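Local coordinates for protein AvmM (Streptomyces sp. NBRC 109436, PDB 7FE6) that catalyses macrocyclization in alchivemycin A biosynthesis, closing the ring by dehydration and Michael-type addition, at residues L62-S67 / L142-G147; W97-P102 / V107-Q112. All blocks are in the same frame, centred on the assembly; numbering follows the deposited sequence.

Contact 1: L62-S67 / L142-G147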
loop_
_atom_site.group_PDB
_atom_site.type_symbol
_atom_site.label_atom_id
_atom_site.label_comp_id
_atom_site.label_asym_id
_atom_site.label_seq_id
_atom_site.Cartn_x
_atom_site.Cartn_y
_atom_site.Cartn_z
ATOM N N LEU A 62 -6.810 -15.739 1.968
ATOM C CA LEU A 62 -6.129 -14.964 3.001
ATOM C C LEU A 62 -5.352 -15.933 3.882
ATOM O O LEU A 62 -5.903 -16.947 4.324
ATOM C CB LEU A 62 -7.133 -14.175 3.843
ATOM C CG LEU A 62 -6.865 -12.739 4.265
ATOM C CD1 LEU A 62 -6.710 -11.810 3.071
ATOM C CD2 LEU A 62 -8.027 -12.309 5.100
ATOM N N VAL A 63 -4.071 -15.662 4.105
ATOM C CA VAL A 63 -3.229 -16.552 4.898
ATOM C C VAL A 63 -2.772 -15.830 6.152
ATOM O O VAL A 63 -2.249 -14.716 6.076
ATOM C CB VAL A 63 -2.021 -17.061 4.101
ATOM C CG1 VAL A 63 -1.232 -18.026 4.938
ATOM C CG2 VAL A 63 -2.494 -17.735 2.839
ATOM N N ILE A 64 -2.992 -16.448 7.307
ATOM C CA ILE A 64 -2.495 -15.916 8.569
ATOM C C ILE A 64 -1.327 -16.782 9.004
ATOM O O ILE A 64 -1.435 -18.010 9.009
ATOM C CB ILE A 64 -3.590 -15.860 9.642
ATOM C CG1 ILE A 64 -4.769 -15.022 9.124
ATOM C CG2 ILE A 64 -2.996 -15.279 10.929
ATOM C CD1 ILE A 64 -5.889 -14.848 10.126
ATOM N N TRP A 65 -0.205 -16.147 9.324
ATOM C CA TRP A 65 1.066 -16.821 9.559
ATOM C C TRP A 65 1.694 -16.288 10.836
ATOM O O TRP A 65 1.779 -15.071 11.030
ATOM C CB TRP A 65 2.018 -16.621 8.376
ATOM C CG TRP A 65 3.443 -17.131 8.595
ATOM C CD1 TRP A 65 3.831 -18.424 8.827
ATOM C CD2 TRP A 65 4.660 -16.357 8.523
ATOM N NE1 TRP A 65 5.210 -18.496 8.934
ATOM C CE2 TRP A 65 5.738 -17.246 8.746
ATOM C CE3 TRP A 65 4.938 -15.001 8.308
ATOM C CZ2 TRP A 65 7.064 -16.824 8.758
ATOM C CZ3 TRP A 65 6.258 -14.584 8.318
ATOM C CH2 TRP A 65 7.303 -15.495 8.541
ATOM N N PHE A 66 2.115 -17.194 11.709
ATOM C CA PHE A 66 2.935 -16.850 12.869
ATOM C C PHE A 66 4.331 -17.411 12.647
ATOM O O PHE A 66 4.492 -18.616 12.448
ATOM C CB PHE A 66 2.345 -17.402 14.170
ATOM C CG PHE A 66 1.083 -16.704 14.631
ATOM C CD1 PHE A 66 0.558 -15.632 13.931
ATOM C CD2 PHE A 66 0.426 -17.126 15.786
ATOM C CE1 PHE A 66 -0.601 -14.996 14.366
ATOM C CE2 PHE A 66 -0.733 -16.489 16.225
ATOM C CZ PHE A 66 -1.249 -15.422 15.509
ATOM N N SER A 67 5.333 -16.542 12.689
ATOM C CA SER A 67 6.698 -16.982 12.460
ATOM C C SER A 67 7.343 -17.576 13.706
ATOM O O SER A 67 8.393 -18.222 13.590
ATOM C CB SER A 67 7.550 -15.814 11.985
ATOM O OG SER A 67 7.823 -14.971 13.078
ATOM N N LEU A 142 -11.584 -9.190 11.805
ATOM C CA LEU A 142 -10.652 -10.165 12.338
ATOM C C LEU A 142 -10.412 -9.878 13.807
ATOM O O LEU A 142 -10.276 -8.716 14.212
ATOM C CB LEU A 142 -9.326 -10.129 11.594
ATOM C CG LEU A 142 -8.231 -11.064 12.091
ATOM C CD1 LEU A 142 -8.692 -12.507 12.022
ATOM C CD2 LEU A 142 -6.975 -10.856 11.275
ATOM N N ALA A 143 -10.381 -10.949 14.596
ATOM C CA ALA A 143 -10.105 -10.873 16.020
ATOM C C ALA A 143 -9.397 -12.153 16.430
ATOM O O ALA A 143 -9.874 -13.250 16.126
ATOM C CB ALA A 143 -11.400 -10.679 16.825
ATOM N N PHE A 144 -8.265 -12.020 17.108
ATOM C CA PHE A 144 -7.629 -13.173 17.721
ATOM C C PHE A 144 -8.102 -13.300 19.153
ATOM O O PHE A 144 -8.393 -12.303 19.818
ATOM C CB PHE A 144 -6.116 -13.060 17.680
ATOM C CG PHE A 144 -5.563 -13.085 16.300
ATOM C CD1 PHE A 144 -5.233 -14.299 15.693
ATOM C CD2 PHE A 144 -5.399 -11.910 15.585
ATOM C CE1 PHE A 144 -4.724 -14.323 14.401
ATOM C CE2 PHE A 144 -4.895 -11.931 14.297
ATOM C CZ PHE A 144 -4.556 -13.131 13.706
ATOM N N ARG A 145 -8.199 -14.539 19.624
ATOM C CA ARG A 145 -8.633 -14.730 20.992
ATOM C C ARG A 145 -7.605 -14.114 21.934
ATOM O O ARG A 145 -6.416 -14.025 21.618
ATOM C CB ARG A 145 -8.833 -16.220 21.298
ATOM C CG ARG A 145 -7.557 -17.052 21.254
ATOM C CD ARG A 145 -7.817 -18.498 21.679
ATOM N NE ARG A 145 -6.588 -19.280 21.789
ATOM C CZ ARG A 145 -5.728 -19.166 22.797
ATOM N NH1 ARG A 145 -5.956 -18.292 23.769
ATOM N NH2 ARG A 145 -4.634 -19.913 22.833
ATOM N N GLU A 146 -8.087 -13.651 23.084
ATOM C CA GLU A 146 -7.201 -13.159 24.123
ATOM C C GLU A 146 -6.224 -14.253 24.523
ATOM O O GLU A 146 -6.544 -15.446 24.488
ATOM C CB GLU A 146 -8.019 -12.726 25.335
ATOM C CG GLU A 146 -8.690 -11.385 25.177
ATOM C CD GLU A 146 -9.556 -11.027 26.374
ATOM O OE1 GLU A 146 -9.476 -11.743 27.402
ATOM O OE2 GLU A 146 -10.293 -10.012 26.290
ATOM N N GLY A 147 -5.029 -13.847 24.924
ATOM C CA GLY A 147 -4.087 -14.811 25.430
ATOM C C GLY A 147 -3.226 -15.492 24.393
ATOM O O GLY A 147 -2.490 -16.422 24.742
#
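The ring of Phe-144 receives Ile-64 at its edge and Phe-66 at an oblique angle, in a buried contact between the two facing sheets of a beta-sandwich. CG2 of Ile-64 lies in the plane of the Phe-144 ring, with its closest approach at CZ, 3.8 Å away. The two phenylalanine side chains come from opposite directions as an oblique pair, their planes inclined by 40° and their centroids 5.8 Å apart.

As a worked example of sheet-on-sheet packing, the contact is wholly apolar. Strand 57-66 belongs to one layer and strand 135-144 to the other; their axes in the two segments pass 12.0 Å apart at 24°, a distance bridged by side chains alone. Ile-64 serves both partners because its branches diverge: CG2 stands anti to the backbone N and takes the Phe-144 edge, while CG1 lies beside that N and carries CD1 on toward Leu-142. The Phe-144 ring reaches between Ile-64 and Phe-66, touching CG2 of the first and CZ of the second. Leu-72 also packs on both of these residues, and Ile-155 of strand 153-162 touches Leu-142, so the pairs belong to a larger hydrophobic interior. Beyond the strand end, Arg-145 turns to a salt bridge with Asp-76. Ile-64 and Leu-142 meet tip to tip, CD1 of Ile-64 standing 4.1 Å from CD1 of Leu-142.

Contact 2: W97-P102 / V107-Q112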
loop_
_atom_site.group_PDB
_atom_site.type_symbol
_atom_site.label_atom_id
_atom_site.label_comp_id
_atom_site.label_asym_id
_atom_site.label_seq_id
_atom_site.Cartn_x
_atom_site.Cartn_y
_atom_site.Cartn_z
ATOM N N TRP A 97 -7.430 -24.307 4.272
ATOM C CA TRP A 97 -6.399 -25.317 4.166
ATOM C C TRP A 97 -6.013 -25.777 5.569
ATOM O O TRP A 97 -6.224 -25.073 6.559
ATOM C CB TRP A 97 -5.200 -24.757 3.402
ATOM C CG TRP A 97 -4.322 -25.781 2.785
ATOM C CD1 TRP A 97 -4.564 -27.114 2.675
ATOM C CD2 TRP A 97 -3.046 -25.555 2.177
ATOM N NE1 TRP A 97 -3.515 -27.741 2.045
ATOM C CE2 TRP A 97 -2.568 -26.804 1.727
ATOM C CE3 TRP A 97 -2.251 -24.417 1.979
ATOM C CZ2 TRP A 97 -1.338 -26.949 1.084
ATOM C CZ3 TRP A 97 -1.031 -24.563 1.340
ATOM C CH2 TRP A 97 -0.586 -25.823 0.897
ATOM N N ASP A 98 -5.489 -26.993 5.651
ATOM C CA ASP A 98 -4.971 -27.495 6.912
ATOM C C ASP A 98 -3.713 -26.726 7.306
ATOM O O ASP A 98 -2.993 -26.221 6.435
ATOM C CB ASP A 98 -4.656 -28.983 6.823
ATOM C CG ASP A 98 -5.891 -29.835 6.915
ATOM O OD1 ASP A 98 -6.903 -29.350 7.456
ATOM O OD2 ASP A 98 -5.840 -31.004 6.499
ATOM N N PRO A 99 -3.410 -26.646 8.633
ATOM C CA PRO A 99 -2.189 -25.967 9.084
ATOM C C PRO A 99 -0.971 -26.327 8.256
ATOM O O PRO A 99 -0.807 -27.478 7.851
ATOM C CB PRO A 99 -2.031 -26.457 10.531
ATOM C CG PRO A 99 -3.407 -26.786 10.984
ATOM C CD PRO A 99 -4.166 -27.237 9.761
ATOM N N GLN A 100 -0.160 -25.332 7.921
ATOM C CA GLN A 100 1.086 -25.533 7.197
ATOM C C GLN A 100 2.232 -25.055 8.074
ATOM O O GLN A 100 2.100 -24.063 8.791
ATOM C CB GLN A 100 1.089 -24.788 5.862
ATOM C CG GLN A 100 -0.027 -25.182 4.910
ATOM C CD GLN A 100 0.078 -26.620 4.462
ATOM O OE1 GLN A 100 1.114 -27.036 3.931
ATOM N NE2 GLN A 100 -0.982 -27.401 4.695
ATOM N N PHE A 101 3.345 -25.779 8.048
ATOM C CA PHE A 101 4.448 -25.532 8.969
ATOM C C PHE A 101 5.689 -25.316 8.122
ATOM O O PHE A 101 6.400 -26.278 7.789
ATOM C CB PHE A 101 4.624 -26.692 9.945
ATOM C CG PHE A 101 3.402 -26.971 10.787
ATOM C CD1 PHE A 101 2.396 -27.812 10.320
ATOM C CD2 PHE A 101 3.253 -26.394 12.036
ATOM C CE1 PHE A 101 1.266 -28.078 11.093
ATOM C CE2 PHE A 101 2.127 -26.646 12.813
ATOM C CZ PHE A 101 1.134 -27.490 12.344
ATOM N N PRO A 102 5.986 -24.062 7.765
ATOM C CA PRO A 102 7.159 -23.781 6.937
ATOM C C PRO A 102 8.435 -24.218 7.631
ATOM O O PRO A 102 8.506 -24.285 8.861
ATOM C CB PRO A 102 7.113 -22.260 6.761
ATOM C CG PRO A 102 5.688 -21.891 7.018
ATOM C CD PRO A 102 5.219 -22.839 8.058
ATOM N N VAL A 107 3.633 -21.508 11.737
ATOM C CA VAL A 107 2.456 -22.156 11.172
ATOM C C VAL A 107 1.691 -21.082 10.411
ATOM O O VAL A 107 1.762 -19.895 10.747
ATOM C CB VAL A 107 1.571 -22.818 12.256
ATOM C CG1 VAL A 107 1.040 -21.774 13.234
ATOM C CG2 VAL A 107 0.425 -23.579 11.618
ATOM N N HIS A 108 0.971 -21.491 9.363
ATOM C CA HIS A 108 0.060 -20.559 8.717
ATOM C C HIS A 108 -1.252 -21.252 8.378
ATOM O O HIS A 108 -1.303 -22.462 8.137
ATOM C CB HIS A 108 0.703 -19.895 7.483
ATOM C CG HIS A 108 0.884 -20.788 6.292
ATOM N ND1 HIS A 108 -0.173 -21.257 5.540
ATOM C CD2 HIS A 108 2.005 -21.256 5.691
ATOM C CE1 HIS A 108 0.286 -21.981 4.535
ATOM N NE2 HIS A 108 1.605 -22.006 4.609
ATOM N N ILE A 109 -2.329 -20.477 8.430
ATOM C CA ILE A 109 -3.683 -20.982 8.234
ATOM C C ILE A 109 -4.235 -20.266 7.001
ATOM O O ILE A 109 -4.494 -19.053 7.043
ATOM C CB ILE A 109 -4.585 -20.735 9.456
ATOM C CG1 ILE A 109 -3.931 -21.194 10.766
ATOM C CG2 ILE A 109 -5.895 -21.477 9.287
ATOM C CD1 ILE A 109 -3.525 -22.619 10.782
ATOM N N ALA A 110 -4.413 -21.008 5.904
ATOM C CA ALA A 110 -4.921 -20.449 4.658
ATOM C C ALA A 110 -6.445 -20.524 4.631
ATOM O O ALA A 110 -7.024 -21.596 4.827
ATOM C CB ALA A 110 -4.320 -21.176 3.455
ATOM N N CYS A 111 -7.088 -19.378 4.403
ATOM C CA CYS A 111 -8.540 -19.249 4.454
ATOM C C CYS A 111 -9.107 -18.745 3.136
ATOM O O CYS A 111 -8.616 -17.759 2.571
ATOM C CB CYS A 111 -8.964 -18.305 5.575
ATOM S SG CYS A 111 -8.417 -18.841 7.153
ATOM N N GLN A 112 -10.176 -19.383 2.686
ATOM C CA GLN A 112 -10.866 -18.956 1.483
ATOM C C GLN A 112 -11.907 -17.890 1.821
ATOM O O GLN A 112 -12.781 -18.107 2.662
ATOM C CB GLN A 112 -11.512 -20.154 0.786
ATOM C CG GLN A 112 -12.054 -19.838 -0.597
ATOM C CD GLN A 112 -12.684 -21.051 -1.286
ATOM O OE1 GLN A 112 -13.526 -20.902 -2.173
ATOM N NE2 GLN A 112 -12.239 -22.249 -0.916
#
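With chi1 at 72°, the imidazole of His-108 is set between its own backbone N and carbonyl carbon, where one face receives Gln-100. CB of Gln-100 lies over that face, 3.4 Å from the ring centroid in a CH-pi contact, and CG, beside the backbone N, continues past the ring near CE1 of His-108. A bend at chi2 (-64°) then folds the amide back toward Asp-98. There NE2 of Gln-100 donates to O of Asp-98 over 2.9 Å, the acceptor lying near the amide plane although the donor sits above the carbonyl plane. The bond limits the amide's rotation while its nitrogen sits over the centre of one face of the Trp-97 indole.

The case illustrates how an irregular segment can pair with a strand through a single bridge. Gln-100 and His-108 form an antiparallel hydrogen-bonded pair: N of Gln-100 gives to O of His-108 at 3.1 Å, and N of His-108 returns the bond to O of Gln-100 at 2.9 Å. Farther along, N of Trp-97 reaches O of Ala-110 at 2.8 Å, and the Ala-110 methyl lies at the indole edge. At the other end, CG2 of Val-107 lies over one face of the Phe-101 ring, toward the rim, 4.1 Å from its centroid, and also touches CB of Pro-99.

Strand 107-113 is outermost in its sheet within the chain, and segment 97-102 runs along its outer margin, while strand 57-66 takes the opposite margin through backbone bonds from Phe-66, Ile-64 and Leu-62. Trp-65 and Val-63 of that strand also pack on His-108.

How the contacts relate
After five earlier strands the chain lays down strand 57-66, the first half of contact 1. It then crosses to the other sheet for strands 77-83 and 89-90, and the following loop brings in segment 97-102. Contact 2 closes a short turn there, with four residues between its segments, as the chain enters strand 107-113 beside strand 57-66. Only with strand 135-144 does contact 1 close, so the small loop of contact 2 lies within its larger one. Their centres are 11 Å apart. Contact 1 joins the two sheets face to face; contact 2 extends the margin of one, and neighbouring strands 57-66 and 107-113 connect them.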